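Long-range contacts in Alpha/beta hydrolase (Legionella pneumophila subsp. pneumophila str. Philadelphia 1, PDB 4EZI), which is of unproven function but has the alpha/beta hydrolase fold and probably acts as a hydrolase, possibly a triacylglycerol lipase: residues 29-34 against 358-363; 193-198 against 364-369; 199-204 against 324-329; 311-316 against 341-346. One frame throughout, in Å; residues are numbered along the deposited sequence.

How the interactions relate
Interactions 2 and 4 share the central sheet, and interactions 1 and 3 lie against its two sides. Interactions 1 and 2 use successive turns of helix 355-370, and a probable hydrogen bond, Q362 NE2 to A195 O at 2.9 Å, joins them. Interaction 4 pairs strand 310-314 with the outermost strand 340-344; its inner strand borders 193-197, and S198 N lies 2.8 Å from V313 O. In interaction 3, Y201 OH comes 3.4 Å from L312 CD2. Centres of interactions 2 and 4 are about 11 Å apart, those of 1 and 3 about 23 Å. T315 of interaction 4 touches the likely S169-H351-D318 triad; L359 and A195 lie near its nucleophile elbow.

Interaction 1: residues 29-34 against 358-363; sequences MPPLDT and VLKEQV
L32 lays its branched end against the start of 358-363, and the larger buried part of the contact lies here. L32 CD1 is 3.5 Å from L359 CD2, the two side chains crossing at about a right angle, although L359 has two conformers and this value, which belongs to one of them, is doubtful. The other branch, L32 CD2, rests on the helix backbone, 3.7 Å from K360 N. Both leucines are buried, and I100 and Y105 of helix 99-108 touch the same cluster. P31, which follows a cis peptide bond, adds a lighter touch: its CG stands 4.0 Å from K360 CB.

The solvent side is looser. K360 swings CG away from its amide nitrogen (chi1 -180°) and, bending at chi2 (53°), reaches past the loop, where its CE passes 3.5 Å from T34 OG1 at about a right angle. That is a grazing approach and not a bond to nitrogen: K360 NZ is salt-bridged to D364. T34 OG1 turns back into its own segment and bonds to P31 O at 2.8 Å, nearly in line with the carbonyl (176°); T34 N also reaches this oxygen, so two bonds close the short 3-10 turn. The contact thus seats the loop after helix 19-27 on the last helix of an alpha/beta hydrolase fold, the helix that follows the likely catalytic histidine.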
loop_
_atom_site.group_PDB
_atom_site.type_symbol
_atom_site.label_atom_id
_atom_site.label_comp_id
_atom_site.label_asym_id
_atom_site.label_seq_id
_atom_site.Cartn_x
_atom_site.Cartn_y
_atom_site.Cartn_z
HETATM N N MSE A 29 -16.012 -11.956 4.030
HETATM C CA MSE A 29 -14.610 -12.240 3.662
HETATM C C MSE A 29 -13.945 -13.193 4.647
HETATM O O MSE A 29 -13.028 -12.846 5.384
HETATM C CB MSE A 29 -13.845 -10.921 3.514
HETATM C CG MSE A 29 -14.428 -10.010 2.411
HETATM SE SE MSE A 29 -13.328 -8.472 1.992
HETATM C CE MSE A 29 -11.871 -9.426 1.150
ATOM N N PRO A 30 -14.388 -14.459 4.619
ATOM C CA PRO A 30 -13.646 -15.461 5.377
ATOM C C PRO A 30 -12.142 -15.435 5.014
ATOM O O PRO A 30 -11.792 -15.277 3.835
ATOM C CB PRO A 30 -14.280 -16.790 4.951
ATOM C CG PRO A 30 -15.431 -16.458 4.169
ATOM C CD PRO A 30 -15.434 -15.045 3.769
ATOM N N PRO A 31 -11.247 -15.618 6.000
ATOM C CA PRO A 31 -11.459 -16.061 7.364
ATOM C C PRO A 31 -11.627 -14.915 8.378
ATOM O O PRO A 31 -11.539 -15.134 9.579
ATOM C CB PRO A 31 -10.170 -16.834 7.648
ATOM C CG PRO A 31 -9.139 -16.038 6.937
ATOM C CD PRO A 31 -9.811 -15.639 5.652
ATOM N N LEU A 32 -11.886 -13.698 7.896
ATOM C CA LEU A 32 -12.028 -12.531 8.773
ATOM C C LEU A 32 -13.326 -12.583 9.577
ATOM O O LEU A 32 -13.481 -11.875 10.568
ATOM C CB LEU A 32 -11.919 -11.245 7.960
ATOM C CG LEU A 32 -10.505 -11.031 7.419
ATOM C CD1 LEU A 32 -10.549 -10.004 6.296
ATOM C CD2 LEU A 32 -9.482 -10.679 8.511
ATOM N N ASP A 33 -14.247 -13.423 9.138
ATOM C CA ASP A 33 -15.493 -13.639 9.837
ATOM C C ASP A 33 -15.275 -14.238 11.239
ATOM O O ASP A 33 -16.181 -14.215 12.065
ATOM C CB ASP A 33 -16.433 -14.503 8.980
ATOM C CG ASP A 33 -15.882 -15.901 8.697
ATOM O OD1 ASP A 33 -14.650 -16.081 8.602
ATOM O OD2 ASP A 33 -16.719 -16.839 8.559
ATOM N N THR A 34 -14.080 -14.759 11.503
ATOM C CA THR A 34 -13.743 -15.315 12.802
ATOM C C THR A 34 -13.312 -14.245 13.819
ATOM O O THR A 34 -13.133 -14.554 15.001
ATOM C CB THR A 34 -12.638 -16.403 12.693
ATOM O OG1 THR A 34 -11.411 -15.821 12.271
ATOM C CG2 THR A 34 -13.033 -17.512 11.732
ATOM N N VAL A 358 -4.441 -13.097 4.192
ATOM C CA VAL A 358 -3.295 -12.261 4.513
ATOM C C VAL A 358 -3.677 -11.203 5.556
ATOM O O VAL A 358 -2.915 -10.993 6.521
ATOM C CB VAL A 358 -2.686 -11.646 3.251
ATOM C CG1 VAL A 358 -1.655 -10.574 3.603
ATOM C CG2 VAL A 358 -2.074 -12.750 2.374
ATOM N N LEU A 359 -4.830 -10.550 5.388
ATOM C CA LEU A 359 -5.267 -9.576 6.393
ATOM C C LEU A 359 -5.363 -10.212 7.787
ATOM O O LEU A 359 -4.981 -9.601 8.789
ATOM C CB LEU A 359 -6.575 -8.903 5.945
ATOM C CG LEU A 359 -7.228 -7.812 6.816
ATOM C CD1 LEU A 359 -6.268 -6.731 7.220
ATOM C CD2 LEU A 359 -8.439 -7.211 6.092
ATOM N N LYS A 360 -5.914 -11.418 7.847
ATOM C CA LYS A 360 -6.047 -12.123 9.136
ATOM C C LYS A 360 -4.678 -12.362 9.766
ATOM O O LYS A 360 -4.494 -12.140 10.970
ATOM C CB LYS A 360 -6.804 -13.439 8.932
ATOM C CG LYS A 360 -7.023 -14.269 10.187
ATOM C CD LYS A 360 -7.671 -13.532 11.314
ATOM C CE LYS A 360 -8.199 -14.496 12.417
ATOM N NZ LYS A 360 -7.358 -15.728 12.561
ATOM N N GLU A 361 -3.712 -12.770 8.951
ATOM C CA GLU A 361 -2.350 -12.942 9.438
ATOM C C GLU A 361 -1.747 -11.653 9.951
ATOM O O GLU A 361 -1.010 -11.658 10.945
ATOM C CB GLU A 361 -1.444 -13.556 8.392
ATOM C CG GLU A 361 -1.830 -14.950 7.911
ATOM C CD GLU A 361 -1.827 -16.043 8.979
ATOM O OE1 GLU A 361 -1.090 -15.950 9.978
ATOM O OE2 GLU A 361 -2.562 -17.038 8.783
ATOM N N GLN A 362 -2.003 -10.548 9.256
ATOM C CA GLN A 362 -1.485 -9.251 9.702
ATOM C C GLN A 362 -2.026 -8.894 11.083
ATOM O O GLN A 362 -1.264 -8.531 11.973
ATOM C CB GLN A 362 -1.836 -8.150 8.682
ATOM C CG GLN A 362 -1.110 -8.320 7.365
ATOM C CD GLN A 362 -1.649 -7.411 6.270
ATOM O OE1 GLN A 362 -2.830 -7.081 6.235
ATOM N NE2 GLN A 362 -0.779 -6.998 5.357
ATOM N N VAL A 363 -3.336 -8.991 11.245
ATOM C CA VAL A 363 -3.952 -8.694 12.546
ATOM C C VAL A 363 -3.364 -9.570 13.660
ATOM O O VAL A 363 -3.024 -9.097 14.732
ATOM C CB VAL A 363 -5.513 -8.850 12.525
ATOM C CG1 VAL A 363 -6.106 -8.656 13.955
ATOM C CG2 VAL A 363 -6.147 -7.895 11.522
#

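Interaction 2: residues 193-198 against 364-369; sequences AVAPGS and DFFKQF
Three phenylalanines of 364-369 gather round A193 CB. It lies 3.7 Å from F366 CD1 and 3.9 Å from F365 CE2, with F369 CB a little farther off. Two residues on, A195 CB points to the same side of the strand and meets the same two rings, 3.9 Å from F366 CE1 and 4.1 Å from F365 CD2. All these methyl approaches are oblique to the rings. The backbone between the alanines joins in: V194 O is 3.6 Å from F365 CE2, and V194 N sits at the edge of the F366 ring, near its plane.

Different torsions add to the helical offset that already separates the two consecutive rings: F365 has CG anti to the backbone N (chi1 -169°), whereas F366 has it anti to the carbonyl carbon (chi1 -64°). F369, one helical turn beyond F365, sets its CD2 over the centre of the F365 ring, 4.1 Å above the plane.

Farther out, F365 touches L311 on the neighbouring strand 310-314, and the ring of F366 meets that of Y164 from strand 162-168, so the aromatic layer spans three strands. The segment axes run nearly antiparallel (171°) and come within 8.5 Å, a spacing that the small alanines permit. Here alanine-aromatic packing fixes the last helix to the parallel part of the sheet of an alpha/beta hydrolase.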
loop_
_atom_site.group_PDB
_atom_site.type_symbol
_atom_site.label_atom_id
_atom_site.label_comp_id
_atom_site.label_asym_id
_atom_site.label_seq_id
_atom_site.Cartn_x
_atom_site.Cartn_y
_atom_site.Cartn_z
ATOM N N ALA A 193 5.569 -3.348 14.962
ATOM C CA ALA A 193 5.518 -4.525 14.093
ATOM C C ALA A 193 5.139 -4.062 12.699
ATOM O O ALA A 193 4.409 -3.080 12.532
ATOM C CB ALA A 193 4.516 -5.545 14.571
ATOM N N VAL A 194 5.609 -4.794 11.694
ATOM C CA VAL A 194 5.442 -4.452 10.281
ATOM C C VAL A 194 5.073 -5.739 9.531
ATOM O O VAL A 194 5.766 -6.744 9.672
ATOM C CB VAL A 194 6.737 -3.827 9.726
ATOM C CG1 VAL A 194 6.544 -3.433 8.260
ATOM C CG2 VAL A 194 7.118 -2.608 10.553
ATOM N N ALA A 195 4.033 -5.695 8.699
ATOM C CA ALA A 195 3.571 -6.884 8.000
ATOM C C ALA A 195 3.092 -6.527 6.572
ATOM O O ALA A 195 1.896 -6.413 6.308
ATOM C CB ALA A 195 2.466 -7.591 8.782
ATOM N N PRO A 196 4.021 -6.342 5.620
ATOM C CA PRO A 196 3.636 -6.135 4.231
ATOM C C PRO A 196 3.009 -7.392 3.658
ATOM O O PRO A 196 3.589 -8.463 3.753
ATOM C CB PRO A 196 4.965 -5.822 3.539
ATOM C CG PRO A 196 5.945 -6.550 4.339
ATOM C CD PRO A 196 5.483 -6.404 5.761
ATOM N N GLY A 197 1.852 -7.227 3.010
ATOM C CA GLY A 197 1.119 -8.305 2.398
ATOM C C GLY A 197 1.279 -8.329 0.894
ATOM O O GLY A 197 1.073 -7.319 0.214
ATOM N N SER A 198 1.676 -9.493 0.371
ATOM C CA SER A 198 1.785 -9.747 -1.067
ATOM C C SER A 198 2.438 -8.577 -1.809
ATOM O O SER A 198 1.909 -8.083 -2.808
ATOM C CB SER A 198 0.413 -10.092 -1.655
ATOM O OG SER A 198 -0.090 -11.256 -1.005
ATOM N N ASP A 364 -3.233 -10.858 13.370
ATOM C CA ASP A 364 -2.706 -11.794 14.363
ATOM C C ASP A 364 -1.255 -11.472 14.736
ATOM O O ASP A 364 -0.861 -11.590 15.901
ATOM C CB ASP A 364 -2.820 -13.220 13.871
ATOM C CG ASP A 364 -4.233 -13.750 13.884
ATOM O OD1 ASP A 364 -5.110 -13.189 14.570
ATOM O OD2 ASP A 364 -4.453 -14.791 13.228
ATOM N N PHE A 365 -0.455 -11.081 13.755
ATOM C CA PHE A 365 0.917 -10.671 14.005
ATOM C C PHE A 365 0.978 -9.443 14.907
ATOM O O PHE A 365 1.746 -9.410 15.874
ATOM C CB PHE A 365 1.612 -10.397 12.679
ATOM C CG PHE A 365 3.099 -10.205 12.761
ATOM C CD1 PHE A 365 3.934 -11.242 13.140
ATOM C CD2 PHE A 365 3.671 -8.990 12.432
ATOM C CE1 PHE A 365 5.314 -11.075 13.161
ATOM C CE2 PHE A 365 5.035 -8.802 12.471
ATOM C CZ PHE A 365 5.860 -9.860 12.823
ATOM N N PHE A 366 0.145 -8.456 14.628
ATOM C CA PHE A 366 0.122 -7.258 15.443
ATOM C C PHE A 366 -0.334 -7.546 16.865
ATOM O O PHE A 366 0.240 -7.034 17.835
ATOM C CB PHE A 366 -0.748 -6.179 14.800
ATOM C CG PHE A 366 -0.213 -5.692 13.475
ATOM C CD1 PHE A 366 1.127 -5.883 13.122
ATOM C CD2 PHE A 366 -1.059 -5.086 12.561
ATOM C CE1 PHE A 366 1.603 -5.438 11.924
ATOM C CE2 PHE A 366 -0.571 -4.625 11.338
ATOM C CZ PHE A 366 0.759 -4.803 11.018
ATOM N N LYS A 367 -1.310 -8.421 17.010
ATOM C CA LYS A 367 -1.769 -8.804 18.346
ATOM C C LYS A 367 -0.647 -9.461 19.164
ATOM O O LYS A 367 -0.525 -9.218 20.372
ATOM C CB LYS A 367 -2.982 -9.714 18.251
ATOM C CG LYS A 367 -4.269 -8.988 17.845
ATOM C CD LYS A 367 -4.841 -8.205 19.024
ATOM C CE LYS A 367 -5.843 -7.164 18.578
ATOM N NZ LYS A 367 -6.241 -6.288 19.728
ATOM N N GLN A 368 0.192 -10.264 18.504
ATOM C CA GLN A 368 1.323 -10.896 19.159
ATOM C C GLN A 368 2.234 -9.850 19.772
ATOM O O GLN A 368 2.688 -10.011 20.903
ATOM C CB GLN A 368 2.092 -11.772 18.176
ATOM C CG GLN A 368 3.294 -12.464 18.782
ATOM C CD GLN A 368 4.031 -13.354 17.801
ATOM O OE1 GLN A 368 3.471 -13.802 16.796
ATOM N NE2 GLN A 368 5.299 -13.624 18.105
ATOM N N PHE A 369 2.500 -8.777 19.041
ATOM C CA PHE A 369 3.383 -7.732 19.513
ATOM C C PHE A 369 2.700 -6.684 20.374
ATOM O O PHE A 369 3.371 -6.002 21.151
ATOM C CB PHE A 369 4.259 -7.201 18.365
ATOM C CG PHE A 369 5.219 -8.236 17.920
ATOM C CD1 PHE A 369 6.313 -8.527 18.723
ATOM C CD2 PHE A 369 4.956 -9.056 16.823
ATOM C CE1 PHE A 369 7.148 -9.566 18.409
ATOM C CE2 PHE A 369 5.811 -10.091 16.496
ATOM C CZ PHE A 369 6.908 -10.338 17.300
#

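Interaction 3: residues 199-204 against 324-329; sequences APYGWE and AGAEMA
The Y201 side chain lies against residues G325 to A329, its ring set along the helix surface. One ortho carbon, CD2, is 3.5 Å from A326 CA, while the other ortho carbon, CD1, is 3.5 Å from the A329 methyl, CB. The meta carbon CE2 reaches A326 CB at 3.8 Å. A326 and A329 thus meet the two ortho carbons from one side of the ring, each obliquely. Its turn follows from chi2 near -86°, with CG anti to the carbonyl carbon (chi1 -59°). At the root of the side chain, Y201 CB approaches G325 O to 3.3 Å; this carbonyl also takes the helical bond from A329 N. G325 presents bare backbone here, and its CA comes within 4.7 Å of Y201 CA.

The helix, 323-334, is the crossover of the beta-alpha-beta unit that links strands 310-314 and 340-344, so Y201 ties the exit from strand 193-197 to the face of the alpha/beta hydrolase sheet that carries L312, which Y201 and A329 both touch. G202, whose phi of 90° suits glycine, occupies the N-cap position of helix 203-212, and W203 N bonds to N300 OD1. Selenomethionine M328 folds toward this corner: its chain, extended to SE, bends at chi3 and places CE 3.7 Å from G202 CA and equally far from Y201 O. M328 has two conformers, so this end of the contact is described for one.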
loop_
_atom_site.group_PDB
_atom_site.type_symbol
_atom_site.label_atom_id
_atom_site.label_comp_id
_atom_site.label_asym_id
_atom_site.label_seq_id
_atom_site.Cartn_x
_atom_site.Cartn_y
_atom_site.Cartn_z
ATOM N N ALA A 199 3.597 -8.156 -1.320
ATOM C CA ALA A 199 4.279 -7.025 -1.926
ATOM C C ALA A 199 5.113 -7.476 -3.117
ATOM O O ALA A 199 5.598 -8.607 -3.169
ATOM C CB ALA A 199 5.202 -6.384 -0.940
ATOM N N PRO A 200 5.366 -6.570 -4.067
ATOM C CA PRO A 200 6.398 -6.797 -5.089
ATOM C C PRO A 200 7.761 -6.557 -4.496
ATOM O O PRO A 200 7.986 -5.530 -3.881
ATOM C CB PRO A 200 6.083 -5.759 -6.165
ATOM C CG PRO A 200 5.455 -4.620 -5.406
ATOM C CD PRO A 200 4.686 -5.274 -4.255
ATOM N N TYR A 201 8.664 -7.512 -4.681
ATOM C CA TYR A 201 10.031 -7.399 -4.240
ATOM C C TYR A 201 10.976 -7.658 -5.412
ATOM O O TYR A 201 10.889 -8.681 -6.077
ATOM C CB TYR A 201 10.381 -8.408 -3.139
ATOM C CG TYR A 201 9.556 -8.318 -1.864
ATOM C CD1 TYR A 201 9.898 -7.443 -0.835
ATOM C CD2 TYR A 201 8.452 -9.112 -1.706
ATOM C CE1 TYR A 201 9.135 -7.399 0.355
ATOM C CE2 TYR A 201 7.686 -9.070 -0.544
ATOM C CZ TYR A 201 8.018 -8.190 0.468
ATOM O OH TYR A 201 7.260 -8.114 1.609
ATOM N N GLY A 202 11.855 -6.703 -5.646
ATOM C CA GLY A 202 12.929 -6.837 -6.616
ATOM C C GLY A 202 12.548 -6.380 -8.005
ATOM O O GLY A 202 11.568 -6.859 -8.594
ATOM N N TRP A 203 13.346 -5.476 -8.561
ATOM C CA TRP A 203 13.077 -4.945 -9.892
ATOM C C TRP A 203 13.116 -6.057 -10.942
ATOM O O TRP A 203 12.172 -6.234 -11.697
ATOM C CB TRP A 203 14.092 -3.860 -10.214
ATOM C CG TRP A 203 13.972 -3.343 -11.593
ATOM C CD1 TRP A 203 14.866 -3.504 -12.606
ATOM C CD2 TRP A 203 12.855 -2.634 -12.153
ATOM N NE1 TRP A 203 14.398 -2.911 -13.757
ATOM C CE2 TRP A 203 13.165 -2.377 -13.505
ATOM C CE3 TRP A 203 11.624 -2.183 -11.650
ATOM C CZ2 TRP A 203 12.293 -1.701 -14.348
ATOM C CZ3 TRP A 203 10.768 -1.503 -12.481
ATOM C CH2 TRP A 203 11.103 -1.267 -13.821
ATOM N N GLU A 204 14.229 -6.783 -10.994
ATOM C CA GLU A 204 14.347 -7.837 -12.000
ATOM C C GLU A 204 13.288 -8.935 -11.798
ATOM O O GLU A 204 12.654 -9.399 -12.738
ATOM C CB GLU A 204 15.767 -8.420 -12.014
ATOM C CG GLU A 204 15.974 -9.487 -13.126
ATOM C CD GLU A 204 17.391 -10.051 -13.188
ATOM O OE1 GLU A 204 18.204 -9.787 -12.259
ATOM O OE2 GLU A 204 17.677 -10.761 -14.189
ATOM N N ALA A 324 8.786 -15.666 -5.224
ATOM C CA ALA A 324 10.247 -15.737 -5.173
ATOM C C ALA A 324 10.867 -14.420 -4.712
ATOM O O ALA A 324 11.929 -14.411 -4.095
ATOM C CB ALA A 324 10.831 -16.171 -6.520
ATOM N N GLY A 325 10.232 -13.298 -5.029
ATOM C CA GLY A 325 10.726 -12.020 -4.539
ATOM C C GLY A 325 10.625 -11.912 -3.015
ATOM O O GLY A 325 11.532 -11.424 -2.353
ATOM N N ALA A 326 9.528 -12.407 -2.459
ATOM C CA ALA A 326 9.358 -12.403 -0.994
ATOM C C ALA A 326 10.431 -13.273 -0.337
ATOM O O ALA A 326 11.004 -12.899 0.694
ATOM C CB ALA A 326 7.965 -12.875 -0.608
ATOM N N GLU A 327 10.725 -14.415 -0.940
ATOM C CA GLU A 327 11.743 -15.319 -0.399
ATOM C C GLU A 327 13.118 -14.657 -0.413
ATOM O O GLU A 327 13.873 -14.696 0.570
ATOM C CB GLU A 327 11.738 -16.640 -1.163
ATOM C CG GLU A 327 10.488 -17.444 -0.910
ATOM C CD GLU A 327 10.325 -18.668 -1.784
ATOM O OE1 GLU A 327 10.675 -18.590 -2.988
ATOM O OE2 GLU A 327 9.784 -19.680 -1.273
HETATM N N MSE A 328 13.429 -13.984 -1.511
HETATM C CA MSE A 328 14.677 -13.226 -1.646
HETATM C C MSE A 328 14.766 -12.125 -0.590
HETATM O O MSE A 328 15.783 -11.958 0.089
HETATM C CB MSE A 328 14.738 -12.612 -3.042
HETATM C CG MSE A 328 15.851 -11.609 -3.236
HETATM SE SE MSE A 328 15.577 -10.688 -4.912
HETATM C CE MSE A 328 14.078 -9.560 -4.364
ATOM N N ALA A 329 13.681 -11.364 -0.414
ATOM C CA ALA A 329 13.653 -10.281 0.573
ATOM C C ALA A 329 13.827 -10.840 1.986
ATOM O O ALA A 329 14.547 -10.253 2.804
ATOM C CB ALA A 329 12.354 -9.494 0.468
#

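Interaction 4: residues 311-316 against 341-346; sequences LLVGTK and WIKSVS
Flat peptide groups of L311-G314 and W341-V345 carry this contact, hydrogen-bonding strand to parallel strand. L312 N meets W341 O at 2.9 Å, and K343 N bonds to L312 O. G314 N follows at K343 O, and V345 N meets G314 O at 2.9 Å. Side chains then alternate between the two faces of the sheet.

L311, W341 and V313 share one face, where L311 CD1 lies 4.0 Å from W341 CB, the two side chains crossing at about a right angle. V345, just past the strand, brings its CG1 to 4.1 Å from V313 CG2, and both valines are backed by E361 of helix 355-370. On the other face, L312 and I342 stand side by side, with I342 also touching Y323 and Y330 of helix 323-334.

Beyond the strands the chains stay joined. S344 turns its hydroxyl away from its own amide nitrogen (chi1 173°), and S344 OG accepts a bond from K316 N at 3.1 Å (155°); a weak one comes to S344 OG from S346 N at 3.3 Å. K316 N also has a weak bond to S346 O at 3.0 Å. The extended K316 chain runs alongside S344, K316 CG 3.8 Å from S344 CB. T315 OG1 bonds to L349 O and G317 N, and S346 OG to L349 N and A348 N.

Two N-H groups from the two segments' loop ends thus share one serine oxygen, that of S346 weakly, which tends to hold together the starts of the loops that, in an alpha/beta hydrolase, carry the acid and the histidine of the likely triad, D318 and H351.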
loop_
_atom_site.group_PDB
_atom_site.type_symbol
_atom_site.label_atom_id
_atom_site.label_comp_id
_atom_site.label_asym_id
_atom_site.label_seq_id
_atom_site.Cartn_x
_atom_site.Cartn_y
_atom_site.Cartn_z
ATOM N N LEU A 311 7.059 -9.316 9.309
ATOM C CA LEU A 311 6.429 -10.481 8.715
ATOM C C LEU A 311 6.160 -10.217 7.236
ATOM O O LEU A 311 5.387 -9.340 6.929
ATOM C CB LEU A 311 5.101 -10.815 9.408
ATOM C CG LEU A 311 4.275 -11.924 8.761
ATOM C CD1 LEU A 311 4.991 -13.245 8.794
ATOM C CD2 LEU A 311 2.878 -12.046 9.361
ATOM N N LEU A 312 6.762 -10.989 6.338
ATOM C CA LEU A 312 6.466 -10.894 4.916
ATOM C C LEU A 312 5.432 -11.978 4.637
ATOM O O LEU A 312 5.763 -13.169 4.674
ATOM C CB LEU A 312 7.727 -11.118 4.072
ATOM C CG LEU A 312 8.975 -10.332 4.465
ATOM C CD1 LEU A 312 10.080 -10.599 3.418
ATOM C CD2 LEU A 312 8.677 -8.823 4.649
ATOM N N VAL A 313 4.185 -11.588 4.404
ATOM C CA VAL A 313 3.098 -12.550 4.282
ATOM C C VAL A 313 2.395 -12.416 2.922
ATOM O O VAL A 313 2.009 -11.321 2.520
ATOM C CB VAL A 313 2.125 -12.456 5.487
ATOM C CG1 VAL A 313 1.658 -11.007 5.763
ATOM C CG2 VAL A 313 0.961 -13.411 5.314
ATOM N N GLY A 314 2.210 -13.554 2.258
ATOM C CA GLY A 314 1.645 -13.593 0.925
ATOM C C GLY A 314 1.114 -14.965 0.609
ATOM O O GLY A 314 0.725 -15.706 1.525
ATOM N N THR A 315 1.118 -15.312 -0.675
ATOM C CA THR A 315 0.607 -16.577 -1.148
ATOM C C THR A 315 1.500 -17.118 -2.259
ATOM O O THR A 315 1.816 -16.410 -3.220
ATOM C CB THR A 315 -0.843 -16.500 -1.656
ATOM O OG1 THR A 315 -1.187 -17.766 -2.250
ATOM C CG2 THR A 315 -1.082 -15.336 -2.660
ATOM N N LYS A 316 1.919 -18.373 -2.142
ATOM C CA LYS A 316 2.664 -19.034 -3.192
ATOM C C LYS A 316 1.833 -19.231 -4.461
ATOM O O LYS A 316 2.391 -19.492 -5.532
ATOM C CB LYS A 316 3.278 -20.367 -2.699
ATOM C CG LYS A 316 4.407 -20.150 -1.725
ATOM C CD LYS A 316 4.891 -21.453 -1.115
ATOM C CE LYS A 316 6.083 -21.247 -0.215
ATOM N NZ LYS A 316 6.579 -22.564 0.286
ATOM N N TRP A 341 10.143 -12.980 9.721
ATOM C CA TRP A 341 9.471 -14.208 9.344
ATOM C C TRP A 341 8.852 -14.060 7.963
ATOM O O TRP A 341 8.563 -12.957 7.514
ATOM C CB TRP A 341 8.398 -14.560 10.376
ATOM C CG TRP A 341 8.942 -14.743 11.769
ATOM C CD1 TRP A 341 9.428 -15.893 12.310
ATOM C CD2 TRP A 341 9.102 -13.730 12.759
ATOM N NE1 TRP A 341 9.854 -15.660 13.595
ATOM C CE2 TRP A 341 9.655 -14.343 13.904
ATOM C CE3 TRP A 341 8.802 -12.370 12.810
ATOM C CZ2 TRP A 341 9.943 -13.639 15.059
ATOM C CZ3 TRP A 341 9.089 -11.671 13.963
ATOM C CH2 TRP A 341 9.642 -12.310 15.088
ATOM N N ILE A 342 8.622 -15.201 7.333
ATOM C CA ILE A 342 7.939 -15.277 6.050
ATOM C C ILE A 342 6.826 -16.320 6.177
ATOM O O ILE A 342 6.992 -17.365 6.813
ATOM C CB ILE A 342 8.915 -15.619 4.878
ATOM C CG1 ILE A 342 8.178 -15.517 3.545
ATOM C CG2 ILE A 342 9.616 -16.993 5.057
ATOM C CD1 ILE A 342 9.114 -15.642 2.334
ATOM N N LYS A 343 5.664 -16.001 5.603
ATOM C CA LYS A 343 4.505 -16.864 5.669
ATOM C C LYS A 343 3.742 -16.839 4.352
ATOM O O LYS A 343 3.452 -15.766 3.819
ATOM C CB LYS A 343 3.571 -16.393 6.796
ATOM C CG LYS A 343 2.220 -17.038 6.847
ATOM C CD LYS A 343 2.256 -18.469 7.277
ATOM C CE LYS A 343 0.821 -18.996 7.428
ATOM N NZ LYS A 343 0.774 -20.458 7.687
ATOM N N SER A 344 3.411 -18.028 3.879
ATOM C CA SER A 344 2.486 -18.229 2.765
ATOM C C SER A 344 1.179 -18.772 3.307
ATOM O O SER A 344 1.160 -19.764 4.058
ATOM C CB SER A 344 3.047 -19.239 1.748
ATOM O OG SER A 344 2.067 -19.519 0.770
ATOM N N VAL A 345 0.076 -18.149 2.896
ATOM C CA VAL A 345 -1.240 -18.568 3.319
ATOM C C VAL A 345 -1.828 -19.689 2.454
ATOM O O VAL A 345 -2.869 -20.263 2.833
ATOM C CB VAL A 345 -2.249 -17.383 3.373
ATOM C CG1 VAL A 345 -1.755 -16.337 4.316
ATOM C CG2 VAL A 345 -2.510 -16.802 1.982
ATOM N N SER A 346 -1.188 -20.023 1.332
ATOM C CA SER A 346 -1.699 -21.020 0.399
ATOM C C SER A 346 -0.658 -21.336 -0.650
ATOM O O SER A 346 0.159 -20.472 -1.000
ATOM C CB SER A 346 -2.946 -20.472 -0.333
ATOM O OG SER A 346 -3.511 -21.435 -1.228
#